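Local coordinates for protein STING-associated CdnE c-di-GMP synthase (Flavobacteriaceae, PDB 6WT8) that synthesises the cyclic dinucleotide c-di-GMP, and as a CD-NTase of a bacterial CBASS system probably supplies the signal sensed by its associated STING protein, at residues E271-G274 with S275-F279; K159-R162 with L163-L167; T211-K214 with S215-G218; T24-Y27 with S28-L31; K10-R13 with E14-P18. One frame throughout, in Å; residues are numbered along the deposited sequence.

Interaction 1 of 5, residues E271-G274 with S275-F279; sequences ENKG and SIRSF
A guanidinium-to-carbonyl hydrogen bond closes the turn ahead of helix 278-287, in the loop that follows helix 253-266: R277, at the N-cap position, bends back to meet K273 with a face and G274 O with an edge of its guanidinium. R277 NE donates to G274 O at 2.7 Å, nearly straight (N-H...O 167°), and the oxygen lies in the guanidinium plane. The side chain gets there through a bend at chi2 (-79°), which brings R277 CD to 3.4 Å from G274 O. K273 takes one face of the same group: its CB stands 3.9 Å above the guanidinium plane of R277, over the centre. The two side chains cross at about a right angle, and K273 CD comes to 3.9 Å from R277 NH1. S275 N and I276 N both bond the carboxylate of E342 on helix 336-360, while the buried I276 side chain packs on I343 of that helix. G274 O thus accepts one nearly straight bond from a cationic group that probably polarises the carbonyl. K273 NZ remains 5.2 Å from R277 NH1, so repulsion between these surface charges is probably modest and softened by solvent.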
loop_
_atom_site.group_PDB
_atom_site.type_symbol
_atom_site.label_atom_id
_atom_site.label_comp_id
_atom_site.label_asym_id
_atom_site.label_seq_id
_atom_site.Cartn_x
_atom_site.Cartn_y
_atom_site.Cartn_z
ATOM N N GLU A 271 2.589 -14.201 13.508
ATOM C CA GLU A 271 2.380 -12.980 14.275
ATOM C C GLU A 271 1.860 -11.871 13.379
ATOM O O GLU A 271 2.295 -11.746 12.236
ATOM C CB GLU A 271 3.698 -12.522 14.891
ATOM C CG GLU A 271 4.287 -13.553 15.819
ATOM C CD GLU A 271 3.540 -13.603 17.132
ATOM O OE1 GLU A 271 2.901 -12.589 17.494
ATOM O OE2 GLU A 271 3.595 -14.649 17.810
ATOM N N ASN A 272 0.937 -11.039 13.895
ATOM C CA ASN A 272 0.399 -9.970 13.054
ATOM C C ASN A 272 1.495 -9.021 12.581
ATOM O O ASN A 272 1.472 -8.560 11.435
ATOM C CB ASN A 272 -0.685 -9.177 13.787
ATOM C CG ASN A 272 -1.342 -8.112 12.888
ATOM O OD1 ASN A 272 -1.549 -8.335 11.691
ATOM N ND2 ASN A 272 -1.643 -6.941 13.462
ATOM N N LYS A 273 2.468 -8.726 13.420
ATOM C CA LYS A 273 3.488 -7.771 12.997
ATOM C C LYS A 273 4.812 -8.510 12.877
ATOM O O LYS A 273 5.789 -8.227 13.564
ATOM C CB LYS A 273 3.551 -6.568 13.964
ATOM C CG LYS A 273 2.271 -5.735 13.976
ATOM C CD LYS A 273 1.877 -5.212 12.594
ATOM C CE LYS A 273 0.559 -4.408 12.677
ATOM N NZ LYS A 273 0.168 -3.693 11.414
ATOM N N GLY A 274 4.835 -9.459 11.950
ATOM C CA GLY A 274 5.959 -10.328 11.813
ATOM C C GLY A 274 6.869 -9.906 10.682
ATOM O O GLY A 274 7.022 -8.711 10.404
ATOM N N SER A 275 7.544 -10.899 10.088
ATOM C CA SER A 275 8.535 -10.635 9.059
ATOM C C SER A 275 7.922 -10.316 7.702
ATOM O O SER A 275 8.580 -9.645 6.876
ATOM C CB SER A 275 9.470 -11.823 8.894
ATOM O OG SER A 275 8.811 -12.969 8.457
ATOM N N ILE A 276 6.703 -10.801 7.425
ATOM C CA ILE A 276 6.014 -10.518 6.173
ATOM C C ILE A 276 4.895 -9.557 6.505
ATOM O O ILE A 276 4.013 -9.887 7.313
ATOM C CB ILE A 276 5.449 -11.797 5.541
ATOM C CG1 ILE A 276 6.594 -12.661 4.965
ATOM C CG2 ILE A 276 4.389 -11.520 4.415
ATOM C CD1 ILE A 276 7.315 -12.102 3.741
ATOM N N ARG A 277 4.938 -8.374 5.908
ATOM C CA ARG A 277 3.973 -7.321 6.136
ATOM C C ARG A 277 3.238 -7.002 4.836
ATOM O O ARG A 277 3.459 -7.610 3.801
ATOM C CB ARG A 277 4.645 -6.050 6.661
ATOM C CG ARG A 277 5.563 -6.264 7.878
ATOM C CD ARG A 277 4.799 -6.403 9.167
ATOM N NE ARG A 277 5.767 -6.371 10.268
ATOM C CZ ARG A 277 5.985 -5.333 11.073
ATOM N NH1 ARG A 277 5.274 -4.212 10.933
ATOM N NH2 ARG A 277 6.910 -5.428 12.025
ATOM N N SER A 278 2.349 -6.020 4.920
ATOM C CA SER A 278 1.600 -5.603 3.734
ATOM C C SER A 278 2.518 -5.312 2.545
ATOM O O SER A 278 2.242 -5.775 1.421
ATOM C CB SER A 278 0.764 -4.385 4.109
ATOM O OG SER A 278 0.040 -3.926 2.997
ATOM N N PHE A 279 3.626 -4.602 2.790
ATOM C CA PHE A 279 4.609 -4.261 1.758
ATOM C C PHE A 279 5.063 -5.515 1.006
ATOM O O PHE A 279 5.180 -5.501 -0.236
ATOM C CB PHE A 279 5.751 -3.538 2.539
ATOM C CG PHE A 279 7.023 -3.277 1.798
ATOM C CD1 PHE A 279 7.235 -1.983 1.258
ATOM C CD2 PHE A 279 8.002 -4.227 1.674
ATOM C CE1 PHE A 279 8.410 -1.669 0.577
ATOM C CE2 PHE A 279 9.204 -3.925 1.040
ATOM C CZ PHE A 279 9.400 -2.652 0.471
#

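Interaction 2 of 5, residues K159-R162 with L163-L167; sequences KYVR and LKSEL
R162 and E166, one turn apart on helix 154-172, form a salt bridge in which R162 NE donates to E166 OE2 at 2.8 Å. The carboxylate oxygen lies at the guanidinium edge and offers its anti lone pair, although the two planes are 65° apart. R162 NH2 adds a weak bond to the same oxygen at 3.2 Å. A bend at chi2 (66°) turns the arginine along the helix toward E166. E166 OE2 also pairs with K224 NZ, and R162 NH2 bonds K180 O, so this buried ion pair is met from both ends by the surrounding chain. Next along, S165 OG donates to V161 O at 2.7 Å; S165 N donates to the same carbonyl at 2.9 Å, from the opposite face of its plane, and Q109 NE2 engages the hydroxyl as well. Towards the surface, K164 lies alongside Y160: its CD is 3.6 Å from Y160 CZ, and its NZ makes a weak 3.3 Å bond to Y160 OH. K159 and L163 also run side by side, with K159 CG 4.0 Å from L163 CD1. V161 and S165 rest on helix 60-81, whereas R162 and E166 touch I184 of strand 184-189. The i to i+4 pairing is that of an alpha-helix; with R162, S165 and E166 buried and K159 and Y160 exposed, the helix is amphipathic, laid against helix 60-81 and strand 184-189.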
loop_
_atom_site.group_PDB
_atom_site.type_symbol
_atom_site.label_atom_id
_atom_site.label_comp_id
_atom_site.label_asym_id
_atom_site.label_seq_id
_atom_site.Cartn_x
_atom_site.Cartn_y
_atom_site.Cartn_z
ATOM N N LYS A 159 9.984 21.892 11.020
ATOM C CA LYS A 159 9.607 22.088 12.418
ATOM C C LYS A 159 8.475 23.094 12.546
ATOM O O LYS A 159 7.503 22.862 13.264
ATOM C CB LYS A 159 10.859 22.528 13.199
ATOM C CG LYS A 159 10.582 22.692 14.667
ATOM C CD LYS A 159 11.887 22.997 15.384
ATOM C CE LYS A 159 11.582 23.179 16.868
ATOM N NZ LYS A 159 12.760 23.705 17.640
ATOM N N TYR A 160 8.551 24.191 11.802
ATOM C CA TYR A 160 7.498 25.197 11.815
ATOM C C TYR A 160 6.161 24.618 11.391
ATOM O O TYR A 160 5.139 24.848 12.055
ATOM C CB TYR A 160 7.926 26.334 10.889
ATOM C CG TYR A 160 6.891 27.363 10.651
ATOM C CD1 TYR A 160 6.378 28.142 11.686
ATOM C CD2 TYR A 160 6.424 27.589 9.357
ATOM C CE1 TYR A 160 5.425 29.089 11.439
ATOM C CE2 TYR A 160 5.483 28.539 9.099
ATOM C CZ TYR A 160 4.975 29.289 10.127
ATOM O OH TYR A 160 4.036 30.245 9.857
ATOM N N VAL A 161 6.140 23.907 10.251
ATOM C CA VAL A 161 4.875 23.339 9.784
ATOM C C VAL A 161 4.341 22.314 10.782
ATOM O O VAL A 161 3.140 22.306 11.103
ATOM C CB VAL A 161 5.068 22.736 8.385
ATOM C CG1 VAL A 161 3.871 21.872 8.007
ATOM C CG2 VAL A 161 5.221 23.857 7.358
ATOM N N ARG A 162 5.222 21.479 11.354
ATOM C CA ARG A 162 4.752 20.541 12.383
ATOM C C ARG A 162 4.106 21.254 13.568
ATOM O O ARG A 162 3.019 20.876 14.008
ATOM C CB ARG A 162 5.909 19.660 12.840
ATOM C CG ARG A 162 5.625 18.805 14.139
ATOM C CD ARG A 162 4.548 17.753 13.896
ATOM N NE ARG A 162 4.117 17.177 15.188
ATOM C CZ ARG A 162 4.204 15.894 15.560
ATOM N NH1 ARG A 162 4.693 14.982 14.724
ATOM N NH2 ARG A 162 3.752 15.537 16.744
ATOM N N LEU A 163 4.774 22.269 14.104
ATOM C CA LEU A 163 4.239 22.932 15.304
ATOM C C LEU A 163 3.011 23.766 14.972
ATOM O O LEU A 163 2.042 23.797 15.761
ATOM C CB LEU A 163 5.331 23.801 15.983
ATOM C CG LEU A 163 6.525 22.975 16.502
ATOM C CD1 LEU A 163 7.571 23.916 17.074
ATOM C CD2 LEU A 163 6.068 22.016 17.586
ATOM N N LYS A 164 3.020 24.432 13.816
ATOM C CA LYS A 164 1.852 25.199 13.416
ATOM C C LYS A 164 0.643 24.290 13.232
ATOM O O LYS A 164 -0.477 24.633 13.642
ATOM C CB LYS A 164 2.177 25.959 12.144
ATOM C CG LYS A 164 1.119 26.943 11.688
ATOM C CD LYS A 164 1.801 27.741 10.569
ATOM C CE LYS A 164 1.001 28.963 10.139
ATOM N NZ LYS A 164 1.046 30.015 11.200
ATOM N N SER A 165 0.881 23.101 12.679
ATOM C CA SER A 165 -0.206 22.132 12.535
ATOM C C SER A 165 -0.735 21.651 13.870
ATOM O O SER A 165 -1.957 21.462 14.036
ATOM C CB SER A 165 0.329 20.926 11.720
ATOM O OG SER A 165 0.669 21.329 10.413
ATOM N N GLU A 166 0.152 21.405 14.853
ATOM C CA GLU A 166 -0.337 21.018 16.183
ATOM C C GLU A 166 -1.273 22.085 16.741
ATOM O O GLU A 166 -2.339 21.773 17.291
ATOM C CB GLU A 166 0.817 20.828 17.163
ATOM C CG GLU A 166 1.729 19.685 16.778
ATOM C CD GLU A 166 2.842 19.499 17.779
ATOM O OE1 GLU A 166 2.926 20.271 18.779
ATOM O OE2 GLU A 166 3.661 18.585 17.554
ATOM N N LEU A 167 -0.886 23.369 16.591
ATOM C CA LEU A 167 -1.704 24.454 17.121
ATOM C C LEU A 167 -3.046 24.550 16.408
ATOM O O LEU A 167 -4.088 24.689 17.067
ATOM C CB LEU A 167 -0.935 25.788 16.984
ATOM C CG LEU A 167 0.302 25.807 17.876
ATOM C CD1 LEU A 167 1.175 27.039 17.461
ATOM C CD2 LEU A 167 -0.005 25.907 19.344
#

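Interaction 3 of 5, residues T211-K214 with S215-G218; sequences TNDK and SRKG
An ST turn followed by a short 3-10 turn carries the chain from helix 206-211 to strand 218-221, and D213 and R216 bridge it with a salt link. R216 NE donates to D213 OD2 at 2.9 Å in an almost straight bond (177°). The oxygen is met on its anti side, and the carboxylate and guanidinium planes are only 21° apart. A water spans the same pair, donating to D213 OD2 at 2.8 Å and accepting from R216 NH2 at 3.0 Å, so the two groups are joined directly and through solvent. The arginine is extended from CG to NE and lies alongside D213, pointing the same way. Its CD passes T211 OG1 at 3.4 Å; that hydroxyl accepts from D213 N at 3.2 Å and also bonds D207 O. Main-chain bonds tighten the turn: R216 N donates to D213 O at 2.9 Å and K217 N to K214 O at 3.2 Å. K214 NZ reaches across to a salt bridge with E88, and R216 packs on L237 of helix 235-248. Successive bonds between residues three apart are the signature of a 3-10 turn, here leading into the edge strand that begins at G218.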
loop_
_atom_site.group_PDB
_atom_site.type_symbol
_atom_site.label_atom_id
_atom_site.label_comp_id
_atom_site.label_asym_id
_atom_site.label_seq_id
_atom_site.Cartn_x
_atom_site.Cartn_y
_atom_site.Cartn_z
ATOM N N THR A 211 11.687 11.806 -15.740
ATOM C CA THR A 211 10.345 11.556 -16.249
ATOM C C THR A 211 9.341 12.624 -15.870
ATOM O O THR A 211 8.354 12.800 -16.597
ATOM C CB THR A 211 9.792 10.226 -15.691
ATOM O OG1 THR A 211 9.781 10.248 -14.243
ATOM C CG2 THR A 211 10.613 9.046 -16.145
ATOM N N ASN A 212 9.530 13.282 -14.722
ATOM C CA ASN A 212 8.535 14.139 -14.091
ATOM C C ASN A 212 7.221 13.408 -13.841
ATOM O O ASN A 212 6.164 14.048 -13.778
ATOM C CB ASN A 212 8.337 15.399 -14.922
ATOM C CG ASN A 212 9.593 16.254 -14.896
ATOM O OD1 ASN A 212 10.212 16.369 -13.823
ATOM N ND2 ASN A 212 9.992 16.830 -16.034
ATOM N N ASP A 213 7.293 12.088 -13.646
ATOM C CA ASP A 213 6.130 11.308 -13.217
ATOM C C ASP A 213 5.870 11.654 -11.757
ATOM O O ASP A 213 6.695 11.353 -10.895
ATOM C CB ASP A 213 6.381 9.804 -13.357
ATOM C CG ASP A 213 6.448 9.303 -14.793
ATOM O OD1 ASP A 213 5.920 9.975 -15.726
ATOM O OD2 ASP A 213 7.009 8.181 -15.017
ATOM N N LYS A 214 4.721 12.289 -11.461
ATOM C CA LYS A 214 4.446 12.723 -10.094
ATOM C C LYS A 214 4.524 11.575 -9.084
ATOM O O LYS A 214 4.938 11.766 -7.944
ATOM C CB LYS A 214 3.065 13.374 -10.084
ATOM C CG LYS A 214 2.657 13.927 -8.759
ATOM C CD LYS A 214 1.242 14.546 -8.792
ATOM C CE LYS A 214 0.783 14.873 -7.356
ATOM N NZ LYS A 214 -0.664 15.214 -7.256
ATOM N N SER A 215 4.177 10.371 -9.507
ATOM C CA SER A 215 4.129 9.261 -8.575
ATOM C C SER A 215 5.516 8.815 -8.143
ATOM O O SER A 215 5.637 8.069 -7.158
ATOM C CB SER A 215 3.377 8.081 -9.199
ATOM O OG SER A 215 4.045 7.596 -10.368
ATOM N N ARG A 216 6.548 9.198 -8.899
ATOM C CA ARG A 216 7.915 8.821 -8.531
ATOM C C ARG A 216 8.538 9.777 -7.525
ATOM O O ARG A 216 9.646 9.524 -7.075
ATOM C CB ARG A 216 8.792 8.778 -9.761
ATOM C CG ARG A 216 8.385 7.696 -10.765
ATOM C CD ARG A 216 9.305 7.818 -11.979
ATOM N NE ARG A 216 8.896 7.028 -13.155
ATOM C CZ ARG A 216 9.320 5.794 -13.388
ATOM N NH1 ARG A 216 10.138 5.176 -12.528
ATOM N NH2 ARG A 216 8.947 5.186 -14.522
ATOM N N LYS A 217 7.847 10.841 -7.149
ATOM C CA LYS A 217 8.398 11.744 -6.143
ATOM C C LYS A 217 8.426 11.072 -4.782
ATOM O O LYS A 217 7.451 10.417 -4.382
ATOM C CB LYS A 217 7.568 13.022 -6.066
ATOM C CG LYS A 217 7.607 13.860 -7.297
ATOM C CD LYS A 217 6.894 15.204 -7.121
ATOM C CE LYS A 217 7.643 16.033 -6.133
ATOM N NZ LYS A 217 8.453 17.187 -6.613
ATOM N N GLY A 218 9.552 11.212 -4.066
ATOM C CA GLY A 218 9.709 10.623 -2.756
ATOM C C GLY A 218 9.422 11.629 -1.657
ATOM O O GLY A 218 9.337 12.845 -1.909
HETATM O O HOH W 1 7.893 6.470 -17.033
#

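Interaction 4 of 5, residues T24-Y27 with S28-L31; sequences TKMY and SETL
The first turn of helix 27-31 is tied to the incoming loop by E29, which bonds M26 through both side chain and main chain. E29 OE2 accepts from M26 N at 2.9 Å, the donor approaching from above the carboxylate plane, 37° out of it. In return, E29 N donates to M26 O at 2.9 Å, so the two bonds close a ring between residues three apart. With CG beside its own backbone N (chi1 -73°) and the rest extended, the glutamate chain runs back towards the loop and also lays OE2 3.5 Å from K25 CB. K25 crosses E29 at about a right angle without pairing with it: K25 NZ stays 5.2 Å from E29 OE1. Further on, L31 N donates to Y27 O at 3.0 Å, and the two side chains lie side by side with Y27 CD2 4.0 Å from L31 CD1. M26, a selenomethionine, packs its side chain on M55 of helix 46-56, and the Y27 ring makes a cation-pi contact with R251. E29 OE2 thus serves a backbone N-H and, in a salt bridge, K56 NZ of helix 46-56; two donors on one oxygen probably keep the carboxylate ionised.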
loop_
_atom_site.group_PDB
_atom_site.type_symbol
_atom_site.label_atom_id
_atom_site.label_comp_id
_atom_site.label_asym_id
_atom_site.label_seq_id
_atom_site.Cartn_x
_atom_site.Cartn_y
_atom_site.Cartn_z
ATOM N N THR A 24 -20.010 -5.161 -4.430
ATOM C CA THR A 24 -19.994 -5.484 -5.857
ATOM C C THR A 24 -19.377 -6.853 -6.081
ATOM O O THR A 24 -18.289 -7.150 -5.581
ATOM C CB THR A 24 -19.186 -4.432 -6.607
ATOM O OG1 THR A 24 -19.745 -3.143 -6.319
ATOM C CG2 THR A 24 -19.196 -4.695 -8.117
ATOM N N LYS A 25 -20.088 -7.700 -6.826
ATOM C CA LYS A 25 -19.563 -9.021 -7.129
ATOM C C LYS A 25 -18.374 -8.894 -8.068
ATOM O O LYS A 25 -18.314 -8.007 -8.935
ATOM C CB LYS A 25 -20.625 -9.889 -7.799
ATOM C CG LYS A 25 -21.827 -10.237 -6.931
ATOM C CD LYS A 25 -22.763 -11.101 -7.800
ATOM C CE LYS A 25 -24.070 -11.451 -7.151
ATOM N NZ LYS A 25 -24.698 -12.561 -7.992
HETATM N N MSE A 26 -17.412 -9.780 -7.878
HETATM C CA MSE A 26 -16.354 -9.886 -8.861
HETATM C C MSE A 26 -16.954 -10.393 -10.152
HETATM O O MSE A 26 -17.843 -11.254 -10.170
HETATM C CB MSE A 26 -15.273 -10.841 -8.409
HETATM C CG MSE A 26 -14.559 -10.327 -7.179
HETATM SE SE MSE A 26 -13.283 -11.659 -6.385
HETATM C CE MSE A 26 -14.551 -12.845 -5.632
ATOM N N TYR A 27 -16.448 -9.884 -11.262
ATOM C CA TYR A 27 -17.099 -10.227 -12.528
ATOM C C TYR A 27 -16.979 -11.715 -12.842
ATOM O O TYR A 27 -17.899 -12.286 -13.438
ATOM C CB TYR A 27 -16.522 -9.412 -13.686
ATOM C CG TYR A 27 -17.211 -8.081 -13.900
ATOM C CD1 TYR A 27 -17.879 -7.445 -12.854
ATOM C CD2 TYR A 27 -17.202 -7.470 -15.157
ATOM C CE1 TYR A 27 -18.516 -6.240 -13.048
ATOM C CE2 TYR A 27 -17.831 -6.267 -15.368
ATOM C CZ TYR A 27 -18.487 -5.660 -14.315
ATOM O OH TYR A 27 -19.121 -4.459 -14.524
ATOM N N SER A 28 -15.886 -12.367 -12.419
ATOM C CA SER A 28 -15.779 -13.774 -12.766
ATOM C C SER A 28 -16.817 -14.584 -12.039
ATOM O O SER A 28 -17.120 -15.698 -12.474
ATOM C CB SER A 28 -14.378 -14.330 -12.463
ATOM O OG SER A 28 -14.035 -14.306 -11.049
ATOM N N GLU A 29 -17.409 -14.041 -10.958
ATOM C CA GLU A 29 -18.517 -14.759 -10.311
ATOM C C GLU A 29 -19.673 -15.023 -11.270
ATOM O O GLU A 29 -20.294 -16.092 -11.227
ATOM C CB GLU A 29 -19.073 -13.965 -9.123
ATOM C CG GLU A 29 -18.179 -13.956 -7.917
ATOM C CD GLU A 29 -18.816 -13.161 -6.805
ATOM O OE1 GLU A 29 -19.897 -13.624 -6.335
ATOM O OE2 GLU A 29 -18.247 -12.107 -6.451
ATOM N N THR A 30 -20.069 -14.013 -12.049
ATOM C CA THR A 30 -21.249 -14.189 -12.889
ATOM C C THR A 30 -20.915 -14.509 -14.326
ATOM O O THR A 30 -21.805 -14.956 -15.060
ATOM C CB THR A 30 -22.134 -12.942 -12.911
ATOM O OG1 THR A 30 -21.345 -11.771 -13.200
ATOM C CG2 THR A 30 -22.948 -12.794 -11.599
ATOM N N LEU A 31 -19.688 -14.250 -14.761
ATOM C CA LEU A 31 -19.372 -14.447 -16.168
ATOM C C LEU A 31 -18.475 -15.638 -16.404
ATOM O O LEU A 31 -18.359 -16.089 -17.542
ATOM C CB LEU A 31 -18.687 -13.208 -16.758
ATOM C CG LEU A 31 -19.472 -11.903 -16.655
ATOM C CD1 LEU A 31 -18.570 -10.715 -17.005
ATOM C CD2 LEU A 31 -20.767 -11.922 -17.496
#

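Interaction 5 of 5, residues K10-R13 with E14-P18; sequences KKVR and ERSNP
R15 curls back along the last turns of helix 5-16 and lays its guanidinium against K11 and V12. Its CB sits 3.6 Å from V12 O, and its CG comes to 3.4 Å from K11 O, which accepts the helix bond from R15 N. At CD the chain bends (chi3 -58°) instead of running outward, so the flat group folds over the preceding turn. One guanidinium face is then covered, off centre, by K11 O and V12 CA, the former 3.7 Å above the R15 plane. At the tip the two nitrogens part: R15 NH1 lies 3.7 Å from K11 CB, and R15 NH2 touches V12 CG2 at 3.4 Å. Their hydrogen bonds go to helix 253-266, NH1 in a salt bridge to D266 and NH2 to N262. V12 also packs on Y50 of helix 46-56, and R13, on another side of the helix, pairs through NE with E53 there. The helix ends as N17 N donates to R13 O at 2.8 Å; P18, whose ring CD lies 3.4 Å from the same R13 O, brings no N-H to continue the pattern. Within its own helix the arginine finds apolar and carbonyl neighbours. With NH1 and NH2 bonded to D266 and N262, the buried cation probably has its charge largely offset as it joins the end of helix 5-16 to helix 253-266.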
loop_
_atom_site.group_PDB
_atom_site.type_symbol
_atom_site.label_atom_id
_atom_site.label_comp_id
_atom_site.label_asym_id
_atom_site.label_seq_id
_atom_site.Cartn_x
_atom_site.Cartn_y
_atom_site.Cartn_z
ATOM N N LYS A 10 -17.326 -15.336 9.670
ATOM C CA LYS A 10 -17.750 -14.376 10.689
ATOM C C LYS A 10 -16.614 -13.401 11.037
ATOM O O LYS A 10 -16.840 -12.198 11.232
ATOM C CB LYS A 10 -18.237 -15.120 11.937
ATOM C CG LYS A 10 -19.535 -15.859 11.692
ATOM C CD LYS A 10 -19.949 -16.701 12.901
ATOM C CE LYS A 10 -21.204 -17.472 12.552
ATOM N NZ LYS A 10 -22.248 -16.498 12.099
ATOM N N LYS A 11 -15.377 -13.886 11.055
ATOM C CA LYS A 11 -14.261 -12.999 11.395
ATOM C C LYS A 11 -14.027 -11.967 10.299
ATOM O O LYS A 11 -13.823 -10.779 10.575
ATOM C CB LYS A 11 -12.980 -13.810 11.600
ATOM C CG LYS A 11 -12.992 -14.562 12.915
ATOM C CD LYS A 11 -11.643 -15.187 13.139
ATOM C CE LYS A 11 -11.463 -15.511 14.609
ATOM N NZ LYS A 11 -10.499 -16.630 14.750
ATOM N N VAL A 12 -14.009 -12.408 9.039
ATOM C CA VAL A 12 -13.820 -11.464 7.934
ATOM C C VAL A 12 -14.923 -10.431 7.939
ATOM O O VAL A 12 -14.683 -9.249 7.713
ATOM C CB VAL A 12 -13.769 -12.226 6.593
ATOM C CG1 VAL A 12 -13.738 -11.249 5.388
ATOM C CG2 VAL A 12 -12.555 -13.064 6.503
ATOM N N ARG A 13 -16.160 -10.870 8.149
ATOM C CA ARG A 13 -17.287 -9.945 8.171
ATOM C C ARG A 13 -17.136 -8.895 9.247
ATOM O O ARG A 13 -17.457 -7.715 9.023
ATOM C CB ARG A 13 -18.576 -10.737 8.387
ATOM C CG ARG A 13 -18.955 -11.373 7.086
ATOM C CD ARG A 13 -20.142 -12.310 7.230
ATOM N NE ARG A 13 -20.593 -12.706 5.895
ATOM C CZ ARG A 13 -21.827 -13.129 5.610
ATOM N NH1 ARG A 13 -22.739 -13.231 6.560
ATOM N NH2 ARG A 13 -22.141 -13.415 4.362
ATOM N N GLU A 14 -16.717 -9.305 10.441
ATOM C CA GLU A 14 -16.609 -8.318 11.512
ATOM C C GLU A 14 -15.584 -7.261 11.155
ATOM O O GLU A 14 -15.745 -6.082 11.496
ATOM C CB GLU A 14 -16.211 -9.009 12.817
ATOM C CG GLU A 14 -16.323 -8.041 14.035
ATOM C CD GLU A 14 -17.646 -7.231 14.057
ATOM O OE1 GLU A 14 -18.744 -7.852 13.967
ATOM O OE2 GLU A 14 -17.586 -5.970 14.155
ATOM N N ARG A 15 -14.529 -7.658 10.439
ATOM C CA ARG A 15 -13.476 -6.713 10.074
ATOM C C ARG A 15 -13.867 -5.836 8.902
ATOM O O ARG A 15 -13.424 -4.683 8.809
ATOM C CB ARG A 15 -12.206 -7.501 9.688
ATOM C CG ARG A 15 -11.570 -8.218 10.851
ATOM C CD ARG A 15 -10.219 -8.852 10.492
ATOM N NE ARG A 15 -10.231 -9.814 9.391
ATOM C CZ ARG A 15 -10.092 -11.136 9.532
ATOM N NH1 ARG A 15 -10.061 -11.705 10.756
ATOM N NH2 ARG A 15 -10.000 -11.896 8.471
ATOM N N SER A 16 -14.645 -6.383 7.979
ATOM C CA SER A 16 -14.809 -5.834 6.643
ATOM C C SER A 16 -16.190 -5.265 6.366
ATOM O O SER A 16 -16.316 -4.281 5.642
ATOM C CB SER A 16 -14.554 -6.920 5.586
ATOM O OG SER A 16 -13.206 -7.338 5.567
ATOM N N ASN A 17 -17.243 -5.918 6.841
ATOM C CA ASN A 17 -18.585 -5.524 6.404
ATOM C C ASN A 17 -19.575 -6.049 7.433
ATOM O O ASN A 17 -20.430 -6.913 7.107
ATOM C CB ASN A 17 -18.847 -6.097 5.005
ATOM C CG ASN A 17 -20.198 -5.676 4.436
ATOM O OD1 ASN A 17 -20.798 -4.700 4.889
ATOM N ND2 ASN A 17 -20.676 -6.412 3.449
ATOM N N PRO A 18 -19.527 -5.548 8.671
ATOM C CA PRO A 18 -20.364 -6.141 9.720
ATOM C C PRO A 18 -21.844 -5.966 9.482
ATOM O O PRO A 18 -22.624 -6.756 10.019
ATOM C CB PRO A 18 -19.918 -5.404 10.999
ATOM C CG PRO A 18 -19.302 -4.131 10.499
ATOM C CD PRO A 18 -18.597 -4.547 9.226
#

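Overall arrangement
Interactions 5 and 4 follow one another along the chain, their nearest atoms about 8 Å apart, and both lean on helix 46-56. Interaction 5 also holds helix 253-266, which leads into the loop of interaction 1; their nearest atoms are about 9 Å apart. These three therefore belong to one largely helical region. Interactions 2 and 3, with centres about 26 Å apart, border the mixed sheet instead, in the part that probably carries the nucleotidyltransferase active site, as in other CD-NTases. Interactions 2 and 4 are the most widely separated, centres about 47 Å apart across the chain's centre. No two of the five touch.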